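Local coordinates for protein 5'-Methylthioadenosine Nucleosidase (Arabidopsis thaliana, PDB 2H8G) that binds adenine in a pocket of its alpha/beta fold and is a nucleosidase of the phosphorylase superfamily, at residues A[97-100]-A[101-105]; A[31-35]-A[36-40]. One frame throughout, in Å; residues are numbered along the deposited sequence.

Interaction 1 of 2, residues A[97-100]-A[101-105]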
ATOM      1  N   LEU A  97       0.207  -1.022  -5.975  1.00 16.12           N
ATOM      2  CA  LEU A  97      -0.780  -1.573  -6.903  1.00 17.51           C
ATOM      3  C   LEU A  97      -0.323  -1.525  -8.357  1.00 17.49           C
ATOM      4  O   LEU A  97      -0.427  -2.523  -9.074  1.00 17.66           O
ATOM      5  CB  LEU A  97      -2.115  -0.840  -6.763  1.00 17.44           C
ATOM      6  CG  LEU A  97      -2.837  -1.001  -5.425  1.00 18.84           C
ATOM      7  CD1 LEU A  97      -3.974  -0.004  -5.338  1.00 19.95           C
ATOM      8  CD2 LEU A  97      -3.350  -2.425  -5.290  1.00 20.74           C
ATOM      9  N   ILE A  98       0.191  -0.383  -8.806  1.00 18.55           N
ATOM     10  CA  ILE A  98       0.630  -0.304 -10.196  1.00 19.34           C
ATOM     11  C   ILE A  98       1.881  -1.140 -10.442  1.00 19.56           C
ATOM     12  O   ILE A  98       2.090  -1.642 -11.543  1.00 18.88           O
ATOM     13  CB  ILE A  98       0.864   1.157 -10.657  1.00 21.23           C
ATOM     14  CG1 ILE A  98       2.038   1.791  -9.909  1.00 19.29           C
ATOM     15  CG2 ILE A  98      -0.405   1.962 -10.442  1.00 23.59           C
ATOM     16  CD1 ILE A  98       2.353   3.202 -10.374  1.00 27.10           C
ATOM     17  N   THR A  99       2.712  -1.304  -9.418  1.00 17.01           N
ATOM     18  CA  THR A  99       3.907  -2.125  -9.568  1.00 17.12           C
ATOM     19  C   THR A  99       3.460  -3.581  -9.735  1.00 18.21           C
ATOM     20  O   THR A  99       3.948  -4.295 -10.614  1.00 18.55           O
ATOM     21  CB  THR A  99       4.832  -2.018  -8.336  1.00 17.72           C
ATOM     22  OG1 THR A  99       5.264  -0.664  -8.182  1.00 17.98           O
ATOM     23  CG2 THR A  99       6.049  -2.913  -8.507  1.00 17.71           C
ATOM     24  N   PHE A 100       2.516  -4.003  -8.898  1.00 17.35           N
ATOM     25  CA  PHE A 100       1.999  -5.363  -8.949  1.00 17.97           C
ATOM     26  C   PHE A 100       1.330  -5.645 -10.293  1.00 18.40           C
ATOM     27  O   PHE A 100       1.649  -6.629 -10.958  1.00 20.17           O
ATOM     28  CB  PHE A 100       0.983  -5.580  -7.824  1.00 18.24           C
ATOM     29  CG  PHE A 100       0.331  -6.933  -7.848  1.00 18.24           C
ATOM     30  CD1 PHE A 100       1.023  -8.064  -7.424  1.00 20.57           C
ATOM     31  CD2 PHE A 100      -0.970  -7.080  -8.315  1.00 21.49           C
ATOM     32  CE1 PHE A 100       0.424  -9.325  -7.468  1.00 21.05           C
ATOM     33  CE2 PHE A 100      -1.576  -8.335  -8.363  1.00 23.50           C
ATOM     34  CZ  PHE A 100      -0.877  -9.455  -7.939  1.00 21.10           C
ATOM     35  N   ALA A 101       0.408  -4.775 -10.695  1.00 20.01           N
ATOM     36  CA  ALA A 101      -0.307  -4.966 -11.955  1.00 19.74           C
ATOM     37  C   ALA A 101       0.615  -4.904 -13.173  1.00 20.88           C
ATOM     38  O   ALA A 101       0.460  -5.686 -14.116  1.00 22.44           O
ATOM     39  CB  ALA A 101      -1.425  -3.930 -12.080  1.00 20.14           C
ATOM     40  N   SER A 102       1.573  -3.982 -13.149  1.00 20.49           N
ATOM     41  CA  SER A 102       2.522  -3.824 -14.250  1.00 21.19           C
ATOM     42  C   SER A 102       3.405  -5.055 -14.411  1.00 22.24           C
ATOM     43  O   SER A 102       3.706  -5.469 -15.537  1.00 23.14           O
ATOM     44  CB  SER A 102       3.398  -2.590 -14.018  1.00 24.15           C
ATOM     45  OG  SER A 102       2.600  -1.421 -13.993  1.00 28.78           O
ATOM     46  N   ILE A 103       3.827  -5.639 -13.293  1.00 20.76           N
ATOM     47  CA  ILE A 103       4.670  -6.828 -13.342  1.00 21.91           C
ATOM     48  C   ILE A 103       3.908  -8.002 -13.947  1.00 21.38           C
ATOM     49  O   ILE A 103       4.423  -8.702 -14.820  1.00 23.67           O
ATOM     50  CB  ILE A 103       5.159  -7.237 -11.937  1.00 21.28           C
ATOM     51  CG1 ILE A 103       6.175  -6.214 -11.425  1.00 20.29           C
ATOM     52  CG2 ILE A 103       5.785  -8.637 -11.980  1.00 21.98           C
ATOM     53  CD1 ILE A 103       6.617  -6.451  -9.993  1.00 21.91           C
ATOM     54  N   GLN A 104       2.680  -8.215 -13.487  1.00 21.63           N
ATOM     55  CA  GLN A 104       1.877  -9.331 -13.986  1.00 22.77           C
ATOM     56  C   GLN A 104       1.446  -9.189 -15.442  1.00 24.86           C
ATOM     57  O   GLN A 104       1.344 -10.184 -16.163  1.00 25.88           O
ATOM     58  CB  GLN A 104       0.651  -9.541 -13.091  1.00 22.99           C
ATOM     59  CG  GLN A 104       1.015 -10.127 -11.734  1.00 24.33           C
ATOM     60  CD  GLN A 104      -0.172 -10.694 -10.986  1.00 26.07           C
ATOM     61  OE1 GLN A 104      -0.017 -11.584 -10.144  1.00 30.18           O
ATOM     62  NE2 GLN A 104      -1.361 -10.182 -11.276  1.00 27.06           N
ATOM     63  N   ALA A 105       1.207  -7.961 -15.883  1.00 24.85           N
ATOM     64  CA  ALA A 105       0.780  -7.736 -17.258  1.00 24.60           C
ATOM     65  C   ALA A 105       1.927  -7.527 -18.244  1.00 25.88           C
ATOM     66  O   ALA A 105       1.898  -8.062 -19.356  1.00 27.36           O
ATOM     67  CB  ALA A 105      -0.164  -6.550 -17.317  1.00 25.27           C
TER
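Ile98 O is gripped twice by Ser102, one turn further along the helix. The hydroxyl OG lies 2.5 Å from Ile98 O, a very short bond, and Ser102 N donates to the same Ile98 O at 2.9 Å. The two donors come from opposite faces of the carbonyl plane, so neither displaces the other. The hydroxyl can fold back this far because OG stands beside its own backbone N (chi1 -62°), and serine suits a buried helix position here by spending its polar end on the preceding turn. Thr99 does likewise, its OG1 bonding to Ala95 O four residues earlier. That leaves its methyl CG2 to run alongside Ile103, whose CD1 lies 3.9 Å from Thr99 CG2, an apolar pair facing Val209 and Ile111.

On another side of the helix the Phe100 ring, with CG anti to the backbone N (chi1 176°), swings out next to Gln104. Gln104 CG sits over one ring face, 4.3 Å above its plane and toward the rim. The long aliphatic stem lets glutamine pack on an aromatic at this partly exposed position, where it also meets Leu56 of the second subunit. Trp62 of the second subunit meets the Phe100 ring, and small Ala101 packs against Phe100 of that subunit. Ala101 N to Leu97 O, at 2.9 Å, belongs to the regular i to i+4 ladder of a buried alpha-helix, packed between the central sheet and the dimer interface.

Interaction 2 of 2, residues A[31-35]-A[36-40]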
ATOM      1  N   PHE A  31       9.195   1.565 -15.885  1.00 19.60           N
ATOM      2  CA  PHE A  31       9.476   2.662 -14.968  1.00 19.24           C
ATOM      3  C   PHE A  31       8.197   2.876 -14.176  1.00 19.39           C
ATOM      4  O   PHE A  31       7.120   2.988 -14.761  1.00 20.22           O
ATOM      5  CB  PHE A  31       9.768   3.976 -15.703  1.00 19.47           C
ATOM      6  CG  PHE A  31      11.181   4.116 -16.190  1.00 20.15           C
ATOM      7  CD1 PHE A  31      11.595   3.489 -17.361  1.00 24.95           C
ATOM      8  CD2 PHE A  31      12.097   4.900 -15.490  1.00 20.50           C
ATOM      9  CE1 PHE A  31      12.902   3.641 -17.829  1.00 25.31           C
ATOM     10  CE2 PHE A  31      13.408   5.057 -15.950  1.00 21.88           C
ATOM     11  CZ  PHE A  31      13.808   4.426 -17.122  1.00 26.63           C
ATOM     12  N   VAL A  32       8.307   2.908 -12.852  1.00 19.16           N
ATOM     13  CA  VAL A  32       7.153   3.175 -12.006  1.00 18.36           C
ATOM     14  C   VAL A  32       7.417   4.594 -11.523  1.00 19.15           C
ATOM     15  O   VAL A  32       8.408   4.846 -10.833  1.00 18.41           O
ATOM     16  CB  VAL A  32       7.082   2.217 -10.804  1.00 16.99           C
ATOM     17  CG1 VAL A  32       5.987   2.674  -9.850  1.00 18.31           C
ATOM     18  CG2 VAL A  32       6.796   0.800 -11.291  1.00 17.80           C
ATOM     19  N   ILE A  33       6.550   5.523 -11.921  1.00 18.27           N
ATOM     20  CA  ILE A  33       6.701   6.935 -11.573  1.00 18.74           C
ATOM     21  C   ILE A  33       5.400   7.466 -10.979  1.00 18.86           C
ATOM     22  O   ILE A  33       4.341   7.399 -11.603  1.00 21.24           O
ATOM     23  CB  ILE A  33       7.104   7.743 -12.830  1.00 19.93           C
ATOM     24  CG1 ILE A  33       8.391   7.144 -13.415  1.00 19.98           C
ATOM     25  CG2 ILE A  33       7.304   9.212 -12.481  1.00 20.33           C
ATOM     26  CD1 ILE A  33       8.905   7.829 -14.671  1.00 21.59           C
ATOM     27  N   ALA A  34       5.495   8.007  -9.769  1.00 18.33           N
ATOM     28  CA  ALA A  34       4.330   8.505  -9.044  1.00 18.30           C
ATOM     29  C   ALA A  34       3.603   9.713  -9.622  1.00 20.12           C
ATOM     30  O   ALA A  34       2.372   9.747  -9.622  1.00 21.43           O
ATOM     31  CB  ALA A  34       4.718   8.802  -7.607  1.00 18.97           C
ATOM     32  N   MET A  35       4.353  10.705 -10.087  1.00 21.29           N
ATOM     33  CA  MET A  35       3.746  11.923 -10.628  1.00 22.37           C
ATOM     34  C   MET A  35       3.876  12.020 -12.144  1.00 24.63           C
ATOM     35  O   MET A  35       4.942  11.773 -12.699  1.00 23.59           O
ATOM     36  CB  MET A  35       4.393  13.150  -9.984  1.00 24.45           C
ATOM     37  CG  MET A  35       4.323  13.160  -8.465  1.00 26.61           C
ATOM     38  SD  MET A  35       5.176  14.584  -7.748  1.00 31.37           S
ATOM     39  CE  MET A  35       3.921  15.853  -7.924  1.00 31.64           C
ATOM     40  N   GLN A  36       2.788  12.393 -12.813  1.00 26.23           N
ATOM     41  CA  GLN A  36       2.818  12.520 -14.266  1.00 30.31           C
ATOM     42  C   GLN A  36       3.895  13.525 -14.666  1.00 29.78           C
ATOM     43  O   GLN A  36       4.535  13.373 -15.705  1.00 29.19           O
ATOM     44  CB  GLN A  36       1.466  13.004 -14.801  1.00 33.65           C
ATOM     45  CG  GLN A  36       1.229  14.498 -14.625  1.00 38.94           C
ATOM     46  CD  GLN A  36       0.231  15.060 -15.626  1.00 41.55           C
ATOM     47  OE1 GLN A  36       0.362  14.856 -16.833  1.00 43.44           O
ATOM     48  NE2 GLN A  36      -0.768  15.778 -15.127  1.00 42.45           N
ATOM     49  N   ALA A  37       4.089  14.545 -13.832  1.00 29.55           N
ATOM     50  CA  ALA A  37       5.079  15.587 -14.094  1.00 30.76           C
ATOM     51  C   ALA A  37       6.502  15.047 -14.059  1.00 30.52           C
ATOM     52  O   ALA A  37       7.405  15.618 -14.671  1.00 31.27           O
ATOM     53  CB  ALA A  37       4.927  16.710 -13.086  1.00 30.17           C
ATOM     54  N   GLU A  38       6.706  13.955 -13.329  1.00 29.00           N
ATOM     55  CA  GLU A  38       8.025  13.340 -13.243  1.00 28.39           C
ATOM     56  C   GLU A  38       8.228  12.454 -14.471  1.00 27.80           C
ATOM     57  O   GLU A  38       9.354  12.253 -14.929  1.00 28.88           O
ATOM     58  CB  GLU A  38       8.140  12.473 -11.974  1.00 26.31           C
ATOM     59  CG  GLU A  38       7.941  13.211 -10.652  1.00 28.31           C
ATOM     60  CD  GLU A  38       7.878  12.268  -9.446  1.00 26.96           C
ATOM     61  OE1 GLU A  38       7.174  11.240  -9.523  1.00 23.81           O
ATOM     62  OE2 GLU A  38       8.520  12.562  -8.413  1.00 25.66           O
ATOM     63  N   ALA A  39       7.123  11.939 -15.006  1.00 26.97           N
ATOM     64  CA  ALA A  39       7.167  11.046 -16.160  1.00 27.96           C
ATOM     65  C   ALA A  39       7.176  11.732 -17.520  1.00 29.44           C
ATOM     66  O   ALA A  39       7.870  11.286 -18.435  1.00 29.66           O
ATOM     67  CB  ALA A  39       6.002  10.064 -16.100  1.00 27.02           C
ATOM     68  N   LEU A  40       6.406  12.806 -17.660  1.00 31.56           N
ATOM     69  CA  LEU A  40       6.330  13.514 -18.936  1.00 32.29           C
ATOM     70  C   LEU A  40       7.684  13.819 -19.569  1.00 32.74           C
ATOM     71  O   LEU A  40       7.886  13.559 -20.754  1.00 32.03           O
ATOM     72  CB  LEU A  40       5.523  14.809 -18.786  1.00 33.66           C
ATOM     73  CG  LEU A  40       4.013  14.631 -18.590  1.00 35.63           C
ATOM     74  CD1 LEU A  40       3.357  15.989 -18.379  1.00 36.53           C
ATOM     75  CD2 LEU A  40       3.417  13.924 -19.804  1.00 36.39           C
TER
HETATM   76  O   HOH W   1       8.072   8.694  -8.718  1.00 20.43           O
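The Glu38 carboxylate has the Met35 side chain over one face, with SD 3.9 Å from Glu38 CD and Met35 CB 3.4 Å from Glu38 OE1. Met35 N donates to OE1 from above the carboxylate plane, 2.9 Å away and 37° out of it. A water lies 2.8 Å from Glu38 OE1; it also accepts from Ala34 N, tying the turn to the acid. Glu38 OE2 is held by Thr116 OG1, so both oxygens have partners and the group's rotation is fixed; the Glu38 side chain lies about 6 Å from the bound adenine. The flexible thioether of methionine can bend over the acid, while glutamate is long enough to reach back to the N-cap.

Met35 is that N-cap, and its bond to Glu38 makes the backbone-to-side-chain half of a capping box. Met35 O in turn takes Glu38 N, 2.9 Å off and well above the carbonyl plane, and Ala39 N, 3.2 Å off and in it. Ile33 CG2 presses on Glu38 CB at 3.4 Å, the two side chains sliding past each other in opposite directions, and Ile33 CD1 meets the small Ala39 CB.

The turn leads from the end of strand 28-32, flanked by parallel strands 72-78 and 110-119, into helix 36-45. Ile33 and Ala39 pack on Val76 of strand 72-78, and Met35 touches Phe237 of helix 233-259.

Interactions 1 and 2 lie in series along the chain, their centres about 15 Å apart, and meet through strand 28-32: Val32 CG1 packs on Ile98 CD1, 3.7 Å away. Interaction 1 is almost wholly buried and stays inside one helix, where hydroxyls turn back to backbone carbonyls and apolar groups face the sheet or the second subunit. Interaction 2 is partly buried and joins a strand to a helix start; its polar chemistry centres, near the adenine pocket, on an acidic side chain and on the backbone N-H groups of the turn that it and a water accept. No other subunit touches it, whereas helix 92-106 takes part in the dimer interface.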